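Local coordinates for putative lipoprotein (Pseudomonas protegens, PDB 4KT3), which binds a type VI secretion effector, a peptidoglycan glycoside hydrolase, as its immunity protein and so probably protects the cell from it, at residues B[60-65]-B[122-127]; B[90-95]-B[108-113]. All coordinates share one frame; numbering follows the deposited sequence.

Contact 1 (B[60-65]-B[122-127]); sequences PGYYDF and ADEKSQ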
ATOM      1  N   PRO B  60     -10.792   3.452  -9.854  1.00 13.79           N
ATOM      2  CA  PRO B  60     -11.794   4.404 -10.342  1.00 14.57           C
ATOM      3  C   PRO B  60     -12.863   4.710  -9.297  1.00 13.82           C
ATOM      4  O   PRO B  60     -13.405   3.794  -8.670  1.00 14.61           O
ATOM      5  CB  PRO B  60     -12.392   3.672 -11.537  1.00 17.75           C
ATOM      6  CG  PRO B  60     -11.222   2.863 -12.074  1.00 17.43           C
ATOM      7  CD  PRO B  60     -10.470   2.415 -10.855  1.00 14.14           C
ATOM      8  N   GLY B  61     -13.140   5.997  -9.102  1.00 14.71           N
ATOM      9  CA  GLY B  61     -14.116   6.425  -8.109  1.00 15.59           C
ATOM     10  C   GLY B  61     -13.502   6.829  -6.781  1.00 13.14           C
ATOM     11  O   GLY B  61     -14.195   7.397  -5.927  1.00 15.64           O
ATOM     12  N   TYR B  62     -12.212   6.525  -6.608  1.00 12.45           N
ATOM     13  CA  TYR B  62     -11.495   6.753  -5.348  1.00 12.41           C
ATOM     14  C   TYR B  62     -10.158   7.454  -5.598  1.00 12.66           C
ATOM     15  O   TYR B  62      -9.614   7.418  -6.710  1.00 13.52           O
ATOM     16  CB  TYR B  62     -11.203   5.406  -4.640  1.00 11.40           C
ATOM     17  CG  TYR B  62     -12.446   4.615  -4.337  1.00 12.49           C
ATOM     18  CD1 TYR B  62     -13.042   3.830  -5.313  1.00 12.47           C
ATOM     19  CD2 TYR B  62     -13.029   4.656  -3.084  1.00 11.44           C
ATOM     20  CE1 TYR B  62     -14.219   3.141  -5.058  1.00 11.47           C
ATOM     21  CE2 TYR B  62     -14.198   3.973  -2.813  1.00 13.10           C
ATOM     22  CZ  TYR B  62     -14.782   3.208  -3.794  1.00 11.86           C
ATOM     23  OH  TYR B  62     -15.951   2.526  -3.533  1.00 15.99           O
ATOM     24  N   TYR B  63      -9.629   8.078  -4.553  1.00 12.72           N
ATOM     25  CA  TYR B  63      -8.216   8.425  -4.502  1.00 12.08           C
ATOM     26  C   TYR B  63      -7.547   7.488  -3.498  1.00 11.93           C
ATOM     27  O   TYR B  63      -8.102   7.230  -2.431  1.00 12.96           O
ATOM     28  CB  TYR B  63      -8.040   9.866  -4.056  1.00 13.85           C
ATOM     29  CG  TYR B  63      -8.388  10.867  -5.122  1.00 16.23           C
ATOM     30  CD1 TYR B  63      -7.637  10.953  -6.285  1.00 18.05           C
ATOM     31  CD2 TYR B  63      -9.459  11.732  -4.963  1.00 19.47           C
ATOM     32  CE1 TYR B  63      -7.948  11.869  -7.266  1.00 20.31           C
ATOM     33  CE2 TYR B  63      -9.776  12.651  -5.930  1.00 20.44           C
ATOM     34  CZ  TYR B  63      -9.024  12.714  -7.083  1.00 21.28           C
ATOM     35  OH  TYR B  63      -9.342  13.641  -8.044  1.00 28.38           O
ATOM     36  N   ASP B  64      -6.367   6.979  -3.840  1.00 12.17           N
ATOM     37  CA  ASP B  64      -5.644   6.061  -2.959  1.00  9.97           C
ATOM     38  C   ASP B  64      -4.531   6.776  -2.188  1.00  9.71           C
ATOM     39  O   ASP B  64      -3.908   7.727  -2.695  1.00 12.00           O
ATOM     40  CB  ASP B  64      -5.014   4.917  -3.757  1.00 11.09           C
ATOM     41  CG  ASP B  64      -6.028   3.954  -4.348  1.00 12.15           C
ATOM     42  OD1 ASP B  64      -7.254   4.152  -4.205  1.00 12.59           O
ATOM     43  OD2 ASP B  64      -5.566   2.993  -5.001  1.00 12.25           O
ATOM     44  N   PHE B  65      -4.260   6.293  -0.975  1.00 11.63           N
ATOM     45  CA  PHE B  65      -3.255   6.884  -0.100  1.00 12.97           C
ATOM     46  C   PHE B  65      -2.522   5.793   0.647  1.00 13.92           C
ATOM     47  O   PHE B  65      -3.129   4.811   1.079  1.00 13.44           O
ATOM     48  CB  PHE B  65      -3.906   7.807   0.941  1.00 13.85           C
ATOM     49  CG  PHE B  65      -4.663   8.937   0.344  1.00 12.78           C
ATOM     50  CD1 PHE B  65      -4.030  10.141   0.073  1.00 15.20           C
ATOM     51  CD2 PHE B  65      -6.013   8.798   0.032  1.00 13.82           C
ATOM     52  CE1 PHE B  65      -4.725  11.187  -0.494  1.00 13.06           C
ATOM     53  CE2 PHE B  65      -6.707   9.845  -0.532  1.00 17.11           C
ATOM     54  CZ  PHE B  65      -6.066  11.043  -0.788  1.00 15.07           C
ATOM     55  N   ALA B 122     -24.651   3.178  -2.843  1.00 18.87           N
ATOM     56  CA  ALA B 122     -25.170   2.278  -3.866  1.00 20.10           C
ATOM     57  C   ALA B 122     -24.802   2.751  -5.282  1.00 21.96           C
ATOM     58  O   ALA B 122     -24.570   1.931  -6.178  1.00 24.23           O
ATOM     59  CB  ALA B 122     -26.675   2.123  -3.721  1.00 23.44           C
ATOM     60  N   ASP B 123     -24.742   4.066  -5.480  1.00 22.12           N
ATOM     61  CA  ASP B 123     -24.367   4.638  -6.781  1.00 23.73           C
ATOM     62  C   ASP B 123     -22.976   4.191  -7.237  1.00 23.14           C
ATOM     63  O   ASP B 123     -22.708   4.110  -8.441  1.00 26.05           O
ATOM     64  CB  ASP B 123     -24.375   6.168  -6.745  1.00 23.34           C
ATOM     65  CG  ASP B 123     -25.775   6.761  -6.666  1.00 26.91           C
ATOM     66  OD1 ASP B 123     -25.899   7.898  -6.156  1.00 26.77           O
ATOM     67  OD2 ASP B 123     -26.744   6.110  -7.116  1.00 30.32           O
ATOM     68  N   GLU B 124     -22.088   3.911  -6.286  1.00 22.34           N
ATOM     69  CA  GLU B 124     -20.713   3.522  -6.617  1.00 18.46           C
ATOM     70  C   GLU B 124     -20.438   2.041  -6.325  1.00 20.95           C
ATOM     71  O   GLU B 124     -19.295   1.645  -6.110  1.00 18.33           O
ATOM     72  CB  GLU B 124     -19.703   4.436  -5.893  1.00 17.63           C
ATOM     73  CG  GLU B 124     -19.740   4.371  -4.371  1.00 16.96           C
ATOM     74  CD  GLU B 124     -19.008   5.526  -3.680  1.00 16.73           C
ATOM     75  OE1 GLU B 124     -18.708   6.562  -4.319  1.00 18.41           O
ATOM     76  OE2 GLU B 124     -18.748   5.400  -2.470  1.00 18.25           O
ATOM     77  N   LYS B 125     -21.488   1.224  -6.336  1.00 20.10           N
ATOM     78  CA  LYS B 125     -21.357  -0.208  -6.048  1.00 22.26           C
ATOM     79  C   LYS B 125     -20.320  -0.888  -6.947  1.00 23.15           C
ATOM     80  O   LYS B 125     -19.463  -1.632  -6.467  1.00 21.72           O
ATOM     81  CB  LYS B 125     -22.718  -0.899  -6.187  1.00 23.63           C
ATOM     82  CG  LYS B 125     -22.715  -2.366  -5.791  1.00 31.77           C
ATOM     83  CD  LYS B 125     -24.079  -2.998  -6.046  1.00 38.77           C
ATOM     84  CE  LYS B 125     -24.040  -4.510  -5.866  1.00 43.03           C
ATOM     85  NZ  LYS B 125     -25.203  -5.180  -6.527  1.00 47.71           N
ATOM     86  N   SER B 126     -20.406  -0.635  -8.251  1.00 21.37           N
ATOM     87  CA  SER B 126     -19.464  -1.201  -9.217  1.00 21.26           C
ATOM     88  C   SER B 126     -18.031  -0.767  -8.940  1.00 19.63           C
ATOM     89  O   SER B 126     -17.110  -1.580  -8.970  1.00 20.13           O
ATOM     90  CB  SER B 126     -19.837  -0.780 -10.637  1.00 27.07           C
ATOM     91  OG  SER B 126     -20.992  -1.462 -11.071  1.00 40.77           O
ATOM     92  N   GLN B 127     -17.841   0.514  -8.661  1.00 18.45           N
ATOM     93  CA  GLN B 127     -16.500   1.009  -8.385  1.00 18.91           C
ATOM     94  C   GLN B 127     -16.005   0.400  -7.079  1.00 15.75           C
ATOM     95  O   GLN B 127     -14.829   0.056  -6.964  1.00 15.65           O
ATOM     96  CB  GLN B 127     -16.474   2.540  -8.333  1.00 19.60           C
ATOM     97  CG  GLN B 127     -16.655   3.218  -9.696  1.00 21.80           C
ATOM     98  CD  GLN B 127     -18.057   3.081 -10.242  1.00 28.89           C
ATOM     99  OE1 GLN B 127     -19.041   3.159  -9.505  1.00 31.43           O
ATOM    100  NE2 GLN B 127     -18.158   2.867 -11.551  1.00 36.51           N
TER
HETATM  101  O   HOH W   1     -12.722   1.100  -8.502  1.00 15.89           O
HETATM  102  O   HOH W   2     -17.019   7.221  -6.374  1.00 25.78           O
HETATM  103  O   HOH W   3     -17.798   3.090  -1.641  1.00 15.01           O
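Tyr62 holds CG on the far side from its own carbonyl carbon (chi1 -59°), which carries the ring edge to the backbone of Gln127. Its CE1 lies 3.7 Å from Gln127 O, while Gln127 C sits in plane at the ring edge. Gln127 CB rests 3.3 Å from Pro60 O, and a bend at chi2 (71°) turns the end of that side chain away from segment 60-65. Gly61 follows with a positive phi, and its CA passes 4.4 Å from Gln127 CG. Polar groups meet through three waters. One donates to Pro60 O and Gln127 O, joining the loop that enters the strand to the helix. A second donates to Gly61 O and, at 2.7 Å, to Glu124 OE1. The third accepts from Tyr62 OH and donates to Glu124 OE2 at 2.6 Å, bridging two oxygens that stand 4.1 Å apart. Glu124, the N-cap of helix 125-129, has its carboxylate gripped further by Ser86 on OE1 and Thr89 on OE2. The contact therefore joins the start of strand 62-69 to the last helix by van der Waals contact and three water bridges, and the buried carboxylate, with a hydroxyl and a water on each oxygen, is probably stabilised as the anion.

Contact 2 (B[90-95]-B[108-113]); sequences GDTWEI and ALQRRV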
ATOM      1  N   GLY B  90     -16.963   9.960   0.235  1.00 14.80           N
ATOM      2  CA  GLY B  90     -15.980   9.908   1.298  1.00 17.03           C
ATOM      3  C   GLY B  90     -15.842   8.542   1.953  1.00 16.67           C
ATOM      4  O   GLY B  90     -15.113   8.402   2.940  1.00 15.81           O
ATOM      5  N   ASP B  91     -16.545   7.535   1.434  1.00 15.99           N
ATOM      6  CA  ASP B  91     -16.376   6.169   1.942  1.00 16.17           C
ATOM      7  C   ASP B  91     -14.895   5.824   1.894  1.00 13.70           C
ATOM      8  O   ASP B  91     -14.252   5.976   0.838  1.00 15.21           O
ATOM      9  CB  ASP B  91     -17.180   5.177   1.092  1.00 17.04           C
ATOM     10  CG  ASP B  91     -17.434   3.845   1.794  1.00 17.39           C
ATOM     11  OD1 ASP B  91     -17.468   3.795   3.049  1.00 18.10           O
ATOM     12  OD2 ASP B  91     -17.621   2.845   1.068  1.00 17.77           O
ATOM     13  N   THR B  92     -14.374   5.303   3.007  1.00 16.58           N
ATOM     14  CA  THR B  92     -12.945   5.043   3.147  1.00 14.20           C
ATOM     15  C   THR B  92     -12.677   3.586   3.524  1.00 15.79           C
ATOM     16  O   THR B  92     -13.211   3.082   4.515  1.00 18.11           O
ATOM     17  CB  THR B  92     -12.316   5.994   4.179  1.00 15.60           C
ATOM     18  OG1 THR B  92     -12.502   7.341   3.742  1.00 17.34           O
ATOM     19  CG2 THR B  92     -10.818   5.721   4.372  1.00 15.37           C
ATOM     20  N   TRP B  93     -11.851   2.925   2.713  1.00 14.38           N
ATOM     21  CA  TRP B  93     -11.489   1.531   2.925  1.00 14.25           C
ATOM     22  C   TRP B  93      -9.984   1.351   3.039  1.00 13.62           C
ATOM     23  O   TRP B  93      -9.212   1.987   2.325  1.00 14.34           O
ATOM     24  CB  TRP B  93     -11.967   0.672   1.748  1.00 14.40           C
ATOM     25  CG  TRP B  93     -13.438   0.439   1.718  1.00 16.37           C
ATOM     26  CD1 TRP B  93     -14.403   1.322   1.316  1.00 18.28           C
ATOM     27  CD2 TRP B  93     -14.117  -0.756   2.099  1.00 16.16           C
ATOM     28  NE1 TRP B  93     -15.646   0.749   1.430  1.00 16.48           N
ATOM     29  CE2 TRP B  93     -15.499  -0.528   1.911  1.00 15.09           C
ATOM     30  CE3 TRP B  93     -13.697  -1.996   2.583  1.00 18.01           C
ATOM     31  CZ2 TRP B  93     -16.457  -1.499   2.185  1.00 20.21           C
ATOM     32  CZ3 TRP B  93     -14.652  -2.959   2.851  1.00 21.03           C
ATOM     33  CH2 TRP B  93     -16.015  -2.701   2.663  1.00 20.45           C
ATOM     34  N   GLU B  94      -9.574   0.452   3.925  1.00 14.80           N
ATOM     35  CA  GLU B  94      -8.215  -0.071   3.898  1.00 15.03           C
ATOM     36  C   GLU B  94      -8.295  -1.305   3.004  1.00 15.50           C
ATOM     37  O   GLU B  94      -9.002  -2.261   3.330  1.00 14.97           O
ATOM     38  CB  GLU B  94      -7.746  -0.439   5.303  1.00 16.44           C
ATOM     39  CG  GLU B  94      -6.240  -0.306   5.508  1.00 16.59           C
ATOM     40  CD  GLU B  94      -5.444  -1.396   4.812  1.00 13.63           C
ATOM     41  OE1 GLU B  94      -6.014  -2.466   4.541  1.00 16.78           O
ATOM     42  OE2 GLU B  94      -4.244  -1.183   4.523  1.00 18.37           O
ATOM     43  N   ILE B  95      -7.597  -1.279   1.871  1.00 13.41           N
ATOM     44  CA  ILE B  95      -7.878  -2.239   0.805  1.00 12.56           C
ATOM     45  C   ILE B  95      -6.956  -3.472   0.779  1.00 14.06           C
ATOM     46  O   ILE B  95      -7.057  -4.316  -0.117  1.00 16.92           O
ATOM     47  CB  ILE B  95      -7.957  -1.553  -0.583  1.00 12.60           C
ATOM     48  CG1 ILE B  95      -6.654  -0.831  -0.950  1.00 13.10           C
ATOM     49  CG2 ILE B  95      -9.110  -0.567  -0.605  1.00 14.23           C
ATOM     50  CD1 ILE B  95      -6.604  -0.418  -2.424  1.00 12.71           C
ATOM     51  N   ALA B 108     -20.116  11.679   9.869  1.00 19.94           N
ATOM     52  CA  ALA B 108     -20.667  13.020   9.752  1.00 22.97           C
ATOM     53  C   ALA B 108     -20.116  13.710   8.499  1.00 23.27           C
ATOM     54  O   ALA B 108     -20.850  14.375   7.769  1.00 21.57           O
ATOM     55  CB  ALA B 108     -20.351  13.839  11.009  1.00 23.13           C
ATOM     56  N   LEU B 109     -18.818  13.555   8.259  1.00 21.22           N
ATOM     57  CA  LEU B 109     -18.193  14.132   7.075  1.00 22.56           C
ATOM     58  C   LEU B 109     -18.777  13.526   5.806  1.00 20.10           C
ATOM     59  O   LEU B 109     -19.039  14.227   4.825  1.00 21.29           O
ATOM     60  CB  LEU B 109     -16.685  13.889   7.091  1.00 26.84           C
ATOM     61  CG  LEU B 109     -15.788  15.111   7.202  1.00 33.99           C
ATOM     62  CD1 LEU B 109     -14.345  14.671   7.006  1.00 31.76           C
ATOM     63  CD2 LEU B 109     -16.189  16.206   6.204  1.00 33.63           C
ATOM     64  N   GLN B 110     -18.967  12.213   5.824  1.00 20.79           N
ATOM     65  CA  GLN B 110     -19.501  11.515   4.661  1.00 19.24           C
ATOM     66  C   GLN B 110     -20.922  11.972   4.340  1.00 18.25           C
ATOM     67  O   GLN B 110     -21.265  12.152   3.174  1.00 19.93           O
ATOM     68  CB  GLN B 110     -19.440  10.006   4.880  1.00 16.71           C
ATOM     69  CG  GLN B 110     -17.991   9.514   4.926  1.00 19.44           C
ATOM     70  CD  GLN B 110     -17.821   8.134   5.530  1.00 20.69           C
ATOM     71  OE1 GLN B 110     -18.626   7.689   6.340  1.00 22.41           O
ATOM     72  NE2 GLN B 110     -16.749   7.454   5.144  1.00 20.13           N
ATOM     73  N   ARG B 111     -21.745  12.190   5.361  1.00 18.85           N
ATOM     74  CA  ARG B 111     -23.089  12.687   5.106  1.00 18.42           C
ATOM     75  C   ARG B 111     -23.031  14.083   4.486  1.00 21.71           C
ATOM     76  O   ARG B 111     -23.878  14.437   3.668  1.00 19.93           O
ATOM     77  CB  ARG B 111     -23.933  12.708   6.382  1.00 20.38           C
ATOM     78  CG  ARG B 111     -24.299  11.324   6.907  1.00 22.19           C
ATOM     79  CD  ARG B 111     -25.275  11.403   8.087  1.00 25.45           C
ATOM     80  NE  ARG B 111     -24.700  12.082   9.246  1.00 26.45           N
ATOM     81  CZ  ARG B 111     -24.054  11.487  10.248  1.00 29.34           C
ATOM     82  NH1 ARG B 111     -23.877  10.177  10.259  1.00 27.55           N
ATOM     83  NH2 ARG B 111     -23.586  12.215  11.258  1.00 27.91           N
ATOM     84  N   ARG B 112     -22.051  14.884   4.895  1.00 20.21           N
ATOM     85  CA  ARG B 112     -21.891  16.222   4.337  1.00 20.19           C
ATOM     86  C   ARG B 112     -21.458  16.133   2.877  1.00 19.25           C
ATOM     87  O   ARG B 112     -21.975  16.852   2.024  1.00 21.21           O
ATOM     88  CB  ARG B 112     -20.871  17.016   5.150  1.00 23.85           C
ATOM     89  CG  ARG B 112     -20.520  18.376   4.591  1.00 33.57           C
ATOM     90  CD  ARG B 112     -19.320  18.982   5.326  1.00 38.75           C
ATOM     91  NE  ARG B 112     -19.401  18.826   6.779  1.00 41.19           N
ATOM     92  CZ  ARG B 112     -18.392  19.078   7.611  1.00 45.63           C
ATOM     93  NH1 ARG B 112     -18.545  18.904   8.916  1.00 48.66           N
ATOM     94  NH2 ARG B 112     -17.223  19.502   7.139  1.00 44.32           N
ATOM     95  N   VAL B 113     -20.517  15.239   2.590  1.00 19.33           N
ATOM     96  CA  VAL B 113     -20.047  15.055   1.224  1.00 18.52           C
ATOM     97  C   VAL B 113     -21.205  14.612   0.335  1.00 19.62           C
ATOM     98  O   VAL B 113     -21.411  15.163  -0.745  1.00 19.18           O
ATOM     99  CB  VAL B 113     -18.919  14.022   1.164  1.00 19.17           C
ATOM    100  CG1 VAL B 113     -18.587  13.663  -0.281  1.00 21.39           C
ATOM    101  CG2 VAL B 113     -17.695  14.561   1.879  1.00 20.34           C
TER
HETATM  102  O   HOH W   4     -16.020   4.689   5.388  1.00 18.16           O
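Gln110 reaches out of helix 104-117 to the backbone of Gly90, at the turn leading into strand 92-94, so this contact is part of the helix-on-sheet packing of an alpha+beta fold, with helices packed on an antiparallel sheet. One direct hydrogen bond spans it: Gln110 NE2 donates to Gly90 O at 2.9 Å, nearly straight at 168°. The acceptor lies in the amide plane of the glutamine, yet the donor stands above the carbonyl plane of Gly90. Thr92 OG1 donates to the same oxygen from the opposite face, so two side chains clamp one buried carbonyl. With its chain extended beyond CG (chi2 163°), the glutamine spans the gap, and Arg107 holds its OE1, which fixes which end of the amide faces the strand.

A water adds a second link. It accepts from Gln110 NE2 and from Thr92 N, and lies 2.9 Å from Asp91 OD1, to which it can donate. That carboxylate also forms a salt bridge with Arg100, and its OD2 accepts from Trp93 NE1, which points at it in the indole plane but meets it from above the carboxylate plane. Farther along the strand, Glu94 OE2 hydrogen-bonds Tyr163 of the partner chain.

Van der Waals contact is slight. Gly90, at positive phi, has no side chain to stand between the helix and the turn, and the CG of Gln110 and the CG1 methyl of Val113 close in on it. Gln110 CG lies 3.7 Å from Gly90 O, and Val113 CG1 comes to 4.1 Å from Gly90 N.

Overall arrangement
From the N terminus the chain runs through helix 21-34 and strand 44-47 to segment 60-65, where strand 62-69 begins and contact 1 opens its loop. After strand 78-86, segment 90-95 starts a shorter loop that passes strand 99-100 and closes in contact 2 on helix 104-117. The chain then goes on to helix 125-129, where contact 1 closes, so the small loop lies wholly within the large one. Both helices, consecutive in the chain, are thereby tied to the same antiparallel sheet. The contact centres are 11 Å apart, and they meet directly where Glu124 OE2 packs 3.9 Å from Asp91 CB.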